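Local coordinates for protein phosphoribosylformylglycinamidine synthase 2 (Thermus thermophilus, PDB 3VIU) that belongs to the AIR synthase related (PurM-like) family, pairing two N-terminal with two C-terminal domains of that type in one chain, and holds ADP and magnesium, at residues Y15-Q20 / V36-H41; I106-M111 / A146-A151; P117-D122 / A432-K437; V342-V345 / E350-A353. All coordinates share one frame; numbering follows the deposited sequence.

Contact 1: Y15-Q20 / V36-H41; sequences YREIVQ and VMWSEH
Ile18 lies over one face of the Trp38 indole, while the CB of Glu17 comes to its edge near the ring plane. The placement over the face follows from Ile18 CG1, which is 3.9 Å from the centroid of the six-membered ring of Trp38 and 26° off its normal, a CH-pi contact. Ile18 CG1 lies 3.6 Å from both Trp38 CZ3 and CH2; Ile18 CD1 sits further out, over the rim of the same face. Glu17 CB is looser, 4.3 Å from Trp38 CH2. Ile18 CG1 stands beside its own backbone N (chi1 -67°), and this carries the ethyl branch onto the ring although CB does not point straight at it. Both segments belong to the linker domain of this enzyme family, where helix 12-22 packs on the turn joining helices 28-37 and 40-43. Phe34 adds an edge-to-face ring contact, and the NE1 of Trp38 is hydrogen-bonded to the backbone oxygen of Ala359, which fixes the direction of the indole. Ser39, the N-cap residue of helix 40-43, turns its OG back to Val36 O at 2.9 Å, tilted 27° from that carbonyl's plane, and so braces the turn from which Trp38 projects.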
loop_
_atom_site.group_PDB
_atom_site.type_symbol
_atom_site.label_atom_id
_atom_site.label_comp_id
_atom_site.label_asym_id
_atom_site.label_seq_id
_atom_site.Cartn_x
_atom_site.Cartn_y
_atom_site.Cartn_z
ATOM N N TYR A 15 7.571 -11.886 30.370
ATOM C CA TYR A 15 6.981 -13.035 31.046
ATOM C C TYR A 15 6.551 -12.647 32.450
ATOM O O TYR A 15 5.495 -13.062 32.923
ATOM C CB TYR A 15 7.982 -14.197 31.110
ATOM C CG TYR A 15 7.495 -15.377 31.923
ATOM C CD1 TYR A 15 7.731 -15.450 33.297
ATOM C CD2 TYR A 15 6.764 -16.404 31.327
ATOM C CE1 TYR A 15 7.250 -16.517 34.056
ATOM C CE2 TYR A 15 6.277 -17.476 32.075
ATOM C CZ TYR A 15 6.524 -17.524 33.437
ATOM O OH TYR A 15 6.036 -18.576 34.177
ATOM N N ARG A 16 7.372 -11.847 33.116
ATOM C CA ARG A 16 7.054 -11.415 34.463
ATOM C C ARG A 16 5.777 -10.583 34.446
ATOM O O ARG A 16 4.980 -10.632 35.385
ATOM C CB ARG A 16 8.204 -10.589 35.046
ATOM C CG ARG A 16 8.159 -10.495 36.562
ATOM C CD ARG A 16 8.287 -11.885 37.174
ATOM N NE ARG A 16 9.615 -12.446 36.939
ATOM C CZ ARG A 16 9.880 -13.745 36.836
ATOM N NH1 ARG A 16 11.128 -14.144 36.629
ATOM N NH2 ARG A 16 8.905 -14.644 36.923
ATOM N N GLU A 17 5.578 -9.825 33.371
ATOM C CA GLU A 17 4.394 -8.988 33.259
ATOM C C GLU A 17 3.153 -9.834 33.001
ATOM O O GLU A 17 2.048 -9.466 33.393
ATOM C CB GLU A 17 4.565 -7.959 32.140
ATOM C CG GLU A 17 3.593 -6.790 32.258
ATOM C CD GLU A 17 3.937 -5.637 31.335
ATOM O OE1 GLU A 17 5.118 -5.222 31.309
ATOM O OE2 GLU A 17 3.022 -5.137 30.644
ATOM N N ILE A 18 3.341 -10.972 32.344
ATOM C CA ILE A 18 2.233 -11.867 32.048
ATOM C C ILE A 18 1.735 -12.563 33.308
ATOM O O ILE A 18 0.539 -12.807 33.450
ATOM C CB ILE A 18 2.639 -12.941 31.002
ATOM C CG1 ILE A 18 2.901 -12.269 29.649
ATOM C CG2 ILE A 18 1.540 -13.998 30.873
ATOM C CD1 ILE A 18 3.405 -13.204 28.584
ATOM N N VAL A 19 2.645 -12.884 34.225
ATOM C CA VAL A 19 2.244 -13.555 35.455
ATOM C C VAL A 19 1.508 -12.579 36.368
ATOM O O VAL A 19 0.670 -12.986 37.175
ATOM C CB VAL A 19 3.456 -14.158 36.214
ATOM C CG1 VAL A 19 4.297 -15.000 35.265
ATOM C CG2 VAL A 19 4.286 -13.062 36.849
ATOM N N GLN A 20 1.811 -11.291 36.233
ATOM C CA GLN A 20 1.151 -10.288 37.056
ATOM C C GLN A 20 -0.163 -9.809 36.440
ATOM O O GLN A 20 -0.932 -9.096 37.079
ATOM C CB GLN A 20 2.095 -9.108 37.326
ATOM C CG GLN A 20 2.761 -8.513 36.096
ATOM C CD GLN A 20 3.886 -7.544 36.450
ATOM O OE1 GLN A 20 4.873 -7.923 37.089
ATOM N NE2 GLN A 20 3.741 -6.287 36.035
ATOM N N VAL A 36 2.814 -15.390 20.609
ATOM C CA VAL A 36 2.325 -14.905 19.322
ATOM C C VAL A 36 1.572 -13.572 19.386
ATOM O O VAL A 36 1.769 -12.707 18.533
ATOM C CB VAL A 36 1.424 -15.969 18.640
ATOM C CG1 VAL A 36 0.948 -15.468 17.277
ATOM C CG2 VAL A 36 2.202 -17.273 18.474
HETATM N N MSE A 37 0.716 -13.400 20.388
HETATM C CA MSE A 37 -0.043 -12.156 20.506
HETATM C C MSE A 37 0.810 -10.965 20.932
HETATM O O MSE A 37 0.453 -9.818 20.674
HETATM C CB MSE A 37 -1.207 -12.332 21.484
HETATM C CG MSE A 37 -2.329 -13.210 20.949
HETATM SE SE MSE A 37 -3.180 -12.485 19.337
HETATM C CE MSE A 37 -4.350 -11.175 20.171
ATOM N N TRP A 38 1.940 -11.243 21.574
ATOM C CA TRP A 38 2.839 -10.197 22.039
ATOM C C TRP A 38 4.043 -9.964 21.126
ATOM O O TRP A 38 4.916 -9.152 21.434
ATOM C CB TRP A 38 3.299 -10.521 23.461
ATOM C CG TRP A 38 2.316 -10.079 24.498
ATOM C CD1 TRP A 38 0.967 -9.926 24.339
ATOM C CD2 TRP A 38 2.605 -9.706 25.851
ATOM N NE1 TRP A 38 0.401 -9.475 25.505
ATOM C CE2 TRP A 38 1.383 -9.333 26.452
ATOM C CE3 TRP A 38 3.781 -9.651 26.617
ATOM C CZ2 TRP A 38 1.299 -8.910 27.782
ATOM C CZ3 TRP A 38 3.695 -9.231 27.939
ATOM C CH2 TRP A 38 2.462 -8.866 28.507
ATOM N N SER A 39 4.089 -10.681 20.007
ATOM C CA SER A 39 5.179 -10.526 19.046
ATOM C C SER A 39 4.974 -9.178 18.349
ATOM O O SER A 39 3.846 -8.683 18.284
ATOM C CB SER A 39 5.147 -11.659 18.009
ATOM O OG SER A 39 4.030 -11.534 17.141
ATOM N N GLU A 40 6.043 -8.583 17.828
ATOM C CA GLU A 40 5.906 -7.283 17.177
ATOM C C GLU A 40 4.859 -7.294 16.071
ATOM O O GLU A 40 4.145 -6.314 15.881
ATOM C CB GLU A 40 7.243 -6.813 16.593
ATOM C CG GLU A 40 7.222 -5.355 16.133
ATOM C CD GLU A 40 7.299 -4.366 17.287
ATOM O OE1 GLU A 40 6.873 -3.201 17.110
ATOM O OE2 GLU A 40 7.798 -4.748 18.368
ATOM N N HIS A 41 4.771 -8.408 15.348
ATOM C CA HIS A 41 3.817 -8.535 14.250
ATOM C C HIS A 41 2.400 -8.194 14.689
ATOM O O HIS A 41 1.720 -7.397 14.047
ATOM C CB HIS A 41 3.837 -9.954 13.672
ATOM C CG HIS A 41 2.965 -10.123 12.464
ATOM N ND1 HIS A 41 3.359 -9.736 11.201
ATOM C CD2 HIS A 41 1.697 -10.580 12.336
ATOM C CE1 HIS A 41 2.371 -9.944 10.348
ATOM N NE2 HIS A 41 1.350 -10.455 11.011
#

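Contact 2: I106-M111 / A146-A151; sequences ILRDIM and AFYGNA. With ADP (adenosine-5'-diphosphate), chain B.
Leu107 and Tyr148 make the apolar part of this helix-to-helix contact. Leu107 CD2 is 3.8 Å from Tyr148 CE1 and 4.0 Å from Tyr148 CD1, so the methyl meets the ring obliquely, at CE1 and CD1, while the leucine and the tyrosine run alongside one another, each heading for the other's helix. Tyr148 can extend across because its CG is anti to the backbone N (chi1 -152°). The backbones stay well apart, with the CA atoms of Leu107 and Gly149 at 9.4 Å.

The two helices, 95-112 and 132-152, flank strand 116-126 in the chain, and helix 132-152 is the connection of a beta-alpha-beta crossover between the parallel neighbours 116-126 and 156-163 of the N-terminal domain sheet.

The polar part is indirect. Tyr148 OH lies near the plane of the Arg108 guanidinium, at its edge, but 4.1 Å from Arg108 NH2, and the plane of the Tyr148 ring is turned 66° from that of the guanidinium. Each group is held elsewhere: Tyr148 OH is hydrogen-bonded to Glu306 and Arg108 NH1 to Gln305.

Toward the nucleotide, Asp109 turns to the ADP pocket, where its OD1 is 3.1 Å from ADP O3B. Glu85 and Asp259 bring further carboxylates close to Asp109, and Lys83, itself hydrogen-bonded to ADP, forms only a long, weak ion pair with Asp109 OD2.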
loop_
_atom_site.group_PDB
_atom_site.type_symbol
_atom_site.label_atom_id
_atom_site.label_comp_id
_atom_site.label_asym_id
_atom_site.label_seq_id
_atom_site.Cartn_x
_atom_site.Cartn_y
_atom_site.Cartn_z
ATOM N N ILE A 106 -5.091 -9.570 2.512
ATOM C CA ILE A 106 -5.537 -8.189 2.345
ATOM C C ILE A 106 -6.993 -8.167 1.862
ATOM O O ILE A 106 -7.785 -7.314 2.266
ATOM C CB ILE A 106 -4.615 -7.413 1.339
ATOM C CG1 ILE A 106 -4.870 -5.914 1.441
ATOM C CG2 ILE A 106 -4.869 -7.861 -0.093
ATOM C CD1 ILE A 106 -4.420 -5.317 2.744
ATOM N N LEU A 107 -7.339 -9.126 1.011
ATOM C CA LEU A 107 -8.689 -9.237 0.464
ATOM C C LEU A 107 -9.712 -9.488 1.565
ATOM O O LEU A 107 -10.812 -8.924 1.547
ATOM C CB LEU A 107 -8.744 -10.383 -0.546
ATOM C CG LEU A 107 -8.879 -10.103 -2.044
ATOM C CD1 LEU A 107 -8.283 -8.762 -2.415
ATOM C CD2 LEU A 107 -8.200 -11.251 -2.804
ATOM N N ARG A 108 -9.348 -10.340 2.519
ATOM C CA ARG A 108 -10.237 -10.664 3.621
ATOM C C ARG A 108 -10.450 -9.478 4.561
ATOM O O ARG A 108 -11.549 -9.293 5.081
ATOM C CB ARG A 108 -9.705 -11.882 4.389
ATOM C CG ARG A 108 -9.837 -13.187 3.605
ATOM C CD ARG A 108 -9.603 -14.396 4.491
ATOM N NE ARG A 108 -8.201 -14.569 4.842
ATOM C CZ ARG A 108 -7.276 -15.048 4.013
ATOM N NH1 ARG A 108 -6.020 -15.167 4.425
ATOM N NH2 ARG A 108 -7.608 -15.418 2.779
ATOM N N ASP A 109 -9.411 -8.670 4.769
ATOM C CA ASP A 109 -9.538 -7.498 5.631
ATOM C C ASP A 109 -10.554 -6.524 5.047
ATOM O O ASP A 109 -11.333 -5.915 5.771
ATOM C CB ASP A 109 -8.204 -6.762 5.778
ATOM C CG ASP A 109 -7.224 -7.494 6.663
ATOM O OD1 ASP A 109 -7.651 -8.048 7.697
ATOM O OD2 ASP A 109 -6.021 -7.499 6.332
ATOM N N ILE A 110 -10.525 -6.370 3.729
ATOM C CA ILE A 110 -11.434 -5.470 3.042
ATOM C C ILE A 110 -12.852 -6.040 3.049
ATOM O O ILE A 110 -13.821 -5.305 3.219
ATOM C CB ILE A 110 -10.970 -5.247 1.594
ATOM C CG1 ILE A 110 -9.557 -4.643 1.594
ATOM C CG2 ILE A 110 -11.974 -4.397 0.841
ATOM C CD1 ILE A 110 -9.382 -3.466 2.512
HETATM N N MSE A 111 -12.968 -7.353 2.870
HETATM C CA MSE A 111 -14.269 -8.020 2.877
HETATM C C MSE A 111 -14.946 -7.903 4.230
HETATM O O MSE A 111 -16.163 -7.741 4.307
HETATM C CB MSE A 111 -14.137 -9.514 2.617
HETATM C CG MSE A 111 -13.713 -9.957 1.251
HETATM SE SE MSE A 111 -13.538 -11.890 1.370
HETATM C CE MSE A 111 -11.661 -12.069 0.931
ATOM N N ALA A 146 -0.646 -12.911 -9.524
ATOM C CA ALA A 146 -1.540 -13.131 -10.659
ATOM C C ALA A 146 -2.445 -14.330 -10.395
ATOM O O ALA A 146 -3.635 -14.308 -10.721
ATOM C CB ALA A 146 -0.725 -13.363 -11.942
ATOM N N PHE A 147 -1.874 -15.375 -9.807
ATOM C CA PHE A 147 -2.627 -16.584 -9.507
ATOM C C PHE A 147 -3.838 -16.337 -8.620
ATOM O O PHE A 147 -4.949 -16.736 -8.954
ATOM C CB PHE A 147 -1.725 -17.623 -8.838
ATOM C CG PHE A 147 -2.481 -18.695 -8.099
ATOM C CD1 PHE A 147 -2.413 -18.778 -6.708
ATOM C CD2 PHE A 147 -3.274 -19.612 -8.788
ATOM C CE1 PHE A 147 -3.122 -19.762 -6.009
ATOM C CE2 PHE A 147 -3.989 -20.600 -8.100
ATOM C CZ PHE A 147 -3.910 -20.674 -6.707
ATOM N N TYR A 148 -3.633 -15.677 -7.491
ATOM C CA TYR A 148 -4.742 -15.439 -6.587
ATOM C C TYR A 148 -5.754 -14.452 -7.137
ATOM O O TYR A 148 -6.949 -14.736 -7.175
ATOM C CB TYR A 148 -4.227 -14.958 -5.230
ATOM C CG TYR A 148 -5.161 -15.318 -4.108
ATOM C CD1 TYR A 148 -6.322 -14.590 -3.883
ATOM C CD2 TYR A 148 -4.920 -16.440 -3.314
ATOM C CE1 TYR A 148 -7.226 -14.973 -2.890
ATOM C CE2 TYR A 148 -5.814 -16.828 -2.328
ATOM C CZ TYR A 148 -6.963 -16.094 -2.124
ATOM O OH TYR A 148 -7.857 -16.490 -1.168
ATOM N N GLY A 149 -5.262 -13.296 -7.563
ATOM C CA GLY A 149 -6.127 -12.261 -8.097
ATOM C C GLY A 149 -6.925 -12.660 -9.318
ATOM O O GLY A 149 -8.116 -12.369 -9.401
ATOM N N ASN A 150 -6.283 -13.317 -10.275
ATOM C CA ASN A 150 -6.987 -13.737 -11.476
ATOM C C ASN A 150 -8.029 -14.797 -11.157
ATOM O O ASN A 150 -9.092 -14.841 -11.780
ATOM C CB ASN A 150 -6.003 -14.270 -12.514
ATOM C CG ASN A 150 -5.171 -13.161 -13.151
ATOM O OD1 ASN A 150 -4.285 -13.433 -13.959
ATOM N ND2 ASN A 150 -5.460 -11.907 -12.794
ATOM N N ALA A 151 -7.729 -15.646 -10.181
ATOM C CA ALA A 151 -8.655 -16.695 -9.794
ATOM C C ALA A 151 -9.831 -16.162 -8.978
ATOM O O ALA A 151 -10.948 -16.660 -9.115
ATOM C CB ALA A 151 -7.929 -17.773 -9.014
HETATM P PB ADP B . -4.417 -7.572 10.302
HETATM O O1B ADP B . -3.515 -8.428 11.123
HETATM O O2B ADP B . -3.777 -7.378 8.838
HETATM O O3B ADP B . -5.921 -8.327 10.194
HETATM P PA ADP B . -3.352 -5.688 11.964
HETATM O O1A ADP B . -3.583 -6.209 13.339
HETATM O O2A ADP B . -1.966 -6.308 11.396
HETATM O O3A ADP B . -4.616 -6.102 11.000
HETATM O "O5'" ADP B . -3.202 -4.061 11.944
HETATM C "C5'" ADP B . -3.478 -3.535 13.257
HETATM C "C4'" ADP B . -4.399 -2.279 13.229
HETATM O "O4'" ADP B . -3.615 -1.052 13.377
HETATM C "C3'" ADP B . -5.204 -2.103 11.916
HETATM O "O3'" ADP B . -6.468 -1.493 12.207
HETATM C "C2'" ADP B . -4.298 -1.211 11.067
HETATM O "O2'" ADP B . -5.026 -0.488 10.071
HETATM C "C1'" ADP B . -3.629 -0.309 12.107
HETATM N N9 ADP B . -2.266 0.064 11.705
HETATM C C8 ADP B . -1.155 -0.731 11.764
HETATM N N7 ADP B . -0.109 -0.087 11.333
HETATM C C5 ADP B . -0.473 1.160 10.967
HETATM C C6 ADP B . 0.205 2.289 10.438
HETATM N N6 ADP B . 1.564 2.240 10.189
HETATM N N1 ADP B . -0.504 3.411 10.184
HETATM C C2 ADP B . -1.824 3.480 10.418
HETATM N N3 ADP B . -2.497 2.441 10.915
HETATM C C4 ADP B . -1.871 1.279 11.200
#

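Contact 3: P117-D122 / A432-K437; sequences PIALLD and AVLWIK
Leu434 reaches from strand 432-436 to Ile118 and Ala119 with loose contacts, mostly between apolar side chains. Its CD2 is 4.2 Å from Ala119 CB, and its CB is 4.4 Å from Ile118 CD1. The other methyl, Leu434 CD1, rests 4.2 Å from the carbonyl oxygen of Ile118. Chi1 of -67° sets CG beside the backbone N, and chi2 of -54° then turns CD2 to Ala119 and CD1 to the Ile118 carbonyl. No hydrogen bond joins the segments, and the nearest CA atoms (Ile118 and Leu434) are 7.9 Å apart: these strands pack through side chains, not as sheet partners. Ile118 and Ala119 form a classic beta bulge opposite Leu178 (psi of Ile118 -11°), which probably lets both successive side chains turn to Leu434. The contact joins the two N-terminal domains, consistent with duplicated PurM-like halves imitating the PurM dimer in one chain. Val157 of strand 156-163 touches both Ala119 and Ala432, whereas Leu120, on the other sheet face, packs against helix 95-112.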
loop_
_atom_site.group_PDB
_atom_site.type_symbol
_atom_site.label_atom_id
_atom_site.label_comp_id
_atom_site.label_asym_id
_atom_site.label_seq_id
_atom_site.Cartn_x
_atom_site.Cartn_y
_atom_site.Cartn_z
ATOM N N PRO A 117 -14.141 -6.137 -2.837
ATOM C CA PRO A 117 -12.843 -5.784 -3.423
ATOM C C PRO A 117 -12.964 -5.383 -4.895
ATOM O O PRO A 117 -13.461 -6.154 -5.704
ATOM C CB PRO A 117 -12.035 -7.063 -3.247
ATOM C CG PRO A 117 -12.574 -7.609 -1.961
ATOM C CD PRO A 117 -14.063 -7.427 -2.130
ATOM N N ILE A 118 -12.504 -4.185 -5.241
ATOM C CA ILE A 118 -12.592 -3.735 -6.623
ATOM C C ILE A 118 -11.220 -3.552 -7.228
ATOM O O ILE A 118 -11.090 -3.375 -8.442
ATOM C CB ILE A 118 -13.373 -2.388 -6.763
ATOM C CG1 ILE A 118 -12.646 -1.267 -6.009
ATOM C CG2 ILE A 118 -14.795 -2.561 -6.256
ATOM C CD1 ILE A 118 -13.350 0.091 -6.067
ATOM N N ALA A 119 -10.191 -3.591 -6.390
ATOM C CA ALA A 119 -8.847 -3.425 -6.906
ATOM C C ALA A 119 -7.730 -3.801 -5.941
ATOM O O ALA A 119 -7.882 -3.727 -4.718
ATOM C CB ALA A 119 -8.661 -1.997 -7.372
ATOM N N LEU A 120 -6.605 -4.210 -6.525
ATOM C CA LEU A 120 -5.395 -4.570 -5.792
ATOM C C LEU A 120 -4.225 -3.780 -6.371
ATOM O O LEU A 120 -4.169 -3.540 -7.574
ATOM C CB LEU A 120 -5.095 -6.068 -5.920
ATOM C CG LEU A 120 -5.942 -7.020 -5.069
ATOM C CD1 LEU A 120 -5.768 -8.447 -5.553
ATOM C CD2 LEU A 120 -5.543 -6.880 -3.612
ATOM N N LEU A 121 -3.318 -3.346 -5.507
ATOM C CA LEU A 121 -2.124 -2.632 -5.941
ATOM C C LEU A 121 -0.965 -3.275 -5.192
ATOM O O LEU A 121 -1.068 -3.541 -3.996
ATOM C CB LEU A 121 -2.196 -1.134 -5.611
ATOM C CG LEU A 121 -3.233 -0.261 -6.331
ATOM C CD1 LEU A 121 -4.590 -0.411 -5.651
ATOM C CD2 LEU A 121 -2.793 1.207 -6.294
ATOM N N ASP A 122 0.126 -3.547 -5.897
ATOM C CA ASP A 122 1.282 -4.170 -5.268
ATOM C C ASP A 122 2.459 -3.205 -5.131
ATOM O O ASP A 122 2.723 -2.398 -6.019
ATOM C CB ASP A 122 1.707 -5.406 -6.065
ATOM C CG ASP A 122 1.934 -5.105 -7.533
ATOM O OD1 ASP A 122 0.973 -4.669 -8.204
ATOM O OD2 ASP A 122 3.069 -5.302 -8.022
ATOM N N ALA A 432 -4.577 4.897 -10.761
ATOM C CA ALA A 432 -5.579 3.993 -11.302
ATOM C C ALA A 432 -6.929 4.631 -11.017
ATOM O O ALA A 432 -7.150 5.169 -9.931
ATOM C CB ALA A 432 -5.483 2.643 -10.628
ATOM N N VAL A 433 -7.825 4.585 -11.991
ATOM C CA VAL A 433 -9.156 5.174 -11.836
ATOM C C VAL A 433 -10.240 4.132 -12.072
ATOM O O VAL A 433 -10.453 3.707 -13.202
ATOM C CB VAL A 433 -9.373 6.340 -12.834
ATOM C CG1 VAL A 433 -10.809 6.843 -12.758
ATOM C CG2 VAL A 433 -8.404 7.470 -12.523
ATOM N N LEU A 434 -10.918 3.731 -11.003
ATOM C CA LEU A 434 -11.989 2.743 -11.094
ATOM C C LEU A 434 -13.346 3.441 -11.179
ATOM O O LEU A 434 -13.752 4.143 -10.252
ATOM C CB LEU A 434 -11.984 1.815 -9.872
ATOM C CG LEU A 434 -10.837 0.827 -9.637
ATOM C CD1 LEU A 434 -10.646 -0.035 -10.870
ATOM C CD2 LEU A 434 -9.561 1.569 -9.296
ATOM N N TRP A 435 -14.043 3.241 -12.293
ATOM C CA TRP A 435 -15.351 3.844 -12.502
ATOM C C TRP A 435 -16.460 3.017 -11.863
ATOM O O TRP A 435 -16.520 1.802 -12.026
ATOM C CB TRP A 435 -15.613 4.001 -14.005
ATOM C CG TRP A 435 -17.040 4.315 -14.385
ATOM C CD1 TRP A 435 -17.876 5.217 -13.781
ATOM C CD2 TRP A 435 -17.760 3.797 -15.509
ATOM N NE1 TRP A 435 -19.067 5.295 -14.465
ATOM C CE2 TRP A 435 -19.023 4.436 -15.530
ATOM C CE3 TRP A 435 -17.459 2.856 -16.504
ATOM C CZ2 TRP A 435 -19.983 4.164 -16.508
ATOM C CZ3 TRP A 435 -18.419 2.586 -17.479
ATOM C CH2 TRP A 435 -19.665 3.239 -17.470
ATOM N N ILE A 436 -17.324 3.683 -11.109
ATOM C CA ILE A 436 -18.437 3.004 -10.478
ATOM C C ILE A 436 -19.606 3.094 -11.450
ATOM O O ILE A 436 -20.238 4.145 -11.580
ATOM C CB ILE A 436 -18.827 3.668 -9.160
ATOM C CG1 ILE A 436 -17.659 3.595 -8.181
ATOM C CG2 ILE A 436 -20.048 2.979 -8.580
ATOM C CD1 ILE A 436 -17.887 4.369 -6.916
ATOM N N LYS A 437 -19.876 1.983 -12.134
ATOM C CA LYS A 437 -20.949 1.909 -13.117
ATOM C C LYS A 437 -22.285 2.348 -12.549
ATOM O O LYS A 437 -22.601 2.071 -11.396
ATOM C CB LYS A 437 -21.072 0.483 -13.663
ATOM C CG LYS A 437 -19.852 -0.020 -14.411
ATOM C CD LYS A 437 -20.106 -1.424 -14.926
ATOM C CE LYS A 437 -18.851 -2.044 -15.504
ATOM N NZ LYS A 437 -18.329 -1.248 -16.647
#

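Contact 4: V342-V345 / E350-A353; sequences VFRV and EVVA
Val345 is gripped by two backbone hydrogen bonds from strand 350-356. Its N-H points to Ala353 O at 2.7 Å and is almost straight, 176° at the hydrogen. Val345 O in turn accepts from Val352 N at 2.9 Å, a more bent bond. Two consecutive residues, Val352 and Ala353, therefore face the single Val345, which defines a classic beta bulge; the psi of -4° at Val352 shows where the strand kinks. Weaker CA-H...O contacts flank these bonds, such as Arg344 CA to Ala353 O at 3.4 Å.

Packing follows the bulge. Val345 CG1 is 3.7 Å from Val352 CG2, and Val345 CB is 4.0 Å from Ala353 CB. With Val352 CG1 anti to the carbonyl carbon (chi1 -65°), CG2 falls between the backbone N and the carbonyl carbon, 3.2 Å from Val345 O, a tight fit. Val345 CG2 also sits over the rim of one face of the Phe343 ring, 3.6 Å above its plane. Further out, Arg344 CG brushes Val351 CG2 at 4.2 Å, while its guanidinium is drawn away into salt bridges with Glu354 and Glu281.

Bonding across a short turn, strands 342-347 and 350-356 form a bulged antiparallel beta hairpin, with 350-356 as one of the two edge strands of the mixed sheet within this chain, in the first C-terminal domain.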
loop_
_atom_site.group_PDB
_atom_site.type_symbol
_atom_site.label_atom_id
_atom_site.label_comp_id
_atom_site.label_asym_id
_atom_site.label_seq_id
_atom_site.Cartn_x
_atom_site.Cartn_y
_atom_site.Cartn_z
ATOM N N VAL A 342 -12.807 -12.376 29.125
ATOM C CA VAL A 342 -11.773 -13.399 29.057
ATOM C C VAL A 342 -11.866 -14.202 27.765
ATOM O O VAL A 342 -12.910 -14.231 27.099
ATOM C CB VAL A 342 -11.912 -14.388 30.250
ATOM C CG1 VAL A 342 -11.039 -15.602 30.038
ATOM C CG2 VAL A 342 -11.535 -13.701 31.543
ATOM N N PHE A 343 -10.755 -14.831 27.403
ATOM C CA PHE A 343 -10.719 -15.692 26.234
ATOM C C PHE A 343 -10.622 -17.085 26.849
ATOM O O PHE A 343 -9.551 -17.506 27.291
ATOM C CB PHE A 343 -9.488 -15.415 25.362
ATOM C CG PHE A 343 -9.434 -16.253 24.111
ATOM C CD1 PHE A 343 -8.230 -16.790 23.669
ATOM C CD2 PHE A 343 -10.592 -16.518 23.385
ATOM C CE1 PHE A 343 -8.178 -17.581 22.526
ATOM C CE2 PHE A 343 -10.557 -17.306 22.240
ATOM C CZ PHE A 343 -9.346 -17.841 21.809
ATOM N N ARG A 344 -11.754 -17.780 26.908
ATOM C CA ARG A 344 -11.802 -19.116 27.489
ATOM C C ARG A 344 -11.821 -20.154 26.380
ATOM O O ARG A 344 -12.697 -20.140 25.516
ATOM C CB ARG A 344 -13.053 -19.266 28.360
ATOM C CG ARG A 344 -13.146 -20.590 29.106
ATOM C CD ARG A 344 -14.466 -20.682 29.848
ATOM N NE ARG A 344 -14.585 -19.618 30.835
ATOM C CZ ARG A 344 -15.732 -19.037 31.168
ATOM N NH1 ARG A 344 -15.745 -18.077 32.081
ATOM N NH2 ARG A 344 -16.863 -19.400 30.579
ATOM N N VAL A 345 -10.852 -21.057 26.413
ATOM C CA VAL A 345 -10.763 -22.085 25.395
ATOM C C VAL A 345 -11.103 -23.479 25.928
ATOM O O VAL A 345 -10.471 -23.976 26.868
ATOM C CB VAL A 345 -9.358 -22.093 24.764
ATOM C CG1 VAL A 345 -9.313 -23.074 23.605
ATOM C CG2 VAL A 345 -9.005 -20.687 24.287
ATOM N N GLU A 350 -12.560 -29.984 28.621
ATOM C CA GLU A 350 -11.737 -29.283 29.594
ATOM C C GLU A 350 -11.401 -27.855 29.209
ATOM O O GLU A 350 -11.380 -27.501 28.029
ATOM C CB GLU A 350 -10.433 -30.051 29.803
ATOM C CG GLU A 350 -10.621 -31.413 30.425
ATOM C CD GLU A 350 -10.885 -31.328 31.916
ATOM O OE1 GLU A 350 -11.672 -30.448 32.340
ATOM O OE2 GLU A 350 -10.307 -32.148 32.663
ATOM N N VAL A 351 -11.137 -27.037 30.221
ATOM C CA VAL A 351 -10.746 -25.656 30.003
ATOM C C VAL A 351 -9.221 -25.700 29.849
ATOM O O VAL A 351 -8.495 -25.909 30.816
ATOM C CB VAL A 351 -11.161 -24.759 31.201
ATOM C CG1 VAL A 351 -10.609 -25.319 32.501
ATOM C CG2 VAL A 351 -10.662 -23.346 30.985
ATOM N N VAL A 352 -8.744 -25.527 28.621
ATOM C CA VAL A 352 -7.314 -25.577 28.335
ATOM C C VAL A 352 -6.631 -24.210 28.340
ATOM O O VAL A 352 -5.415 -24.111 28.170
ATOM C CB VAL A 352 -7.055 -26.243 26.971
ATOM C CG1 VAL A 352 -7.480 -27.701 27.014
ATOM C CG2 VAL A 352 -7.813 -25.502 25.884
ATOM N N ALA A 353 -7.420 -23.159 28.526
ATOM C CA ALA A 353 -6.881 -21.810 28.563
ATOM C C ALA A 353 -7.968 -20.805 28.904
ATOM O O ALA A 353 -9.113 -20.924 28.459
ATOM C CB ALA A 353 -6.244 -21.455 27.226
#

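How the contacts relate
Contacts 2 and 3 are interior, centres 13 Å apart, and share part of the first N-terminal domain, whereas contact 3 reaches on to the second: strand 116-126 of contact 3 comes between the two helices of contact 2 in the chain, and helix 95-112 packs on it, Leu107 CD1 meeting Leu120 CD2 at 3.5 Å. Contacts 1 and 4 sit further from the chain centre, on the same side of it, with centres 18 Å apart; both border helix 264-275, through Met37 and Phe343. Only contact 4 has hydrogen bonds between its segments, and it is partly exposed. The other three are buried and rely on side-chain packing: ring-face in contact 1, aliphatic to aromatic in contact 2, mostly aliphatic in contact 3.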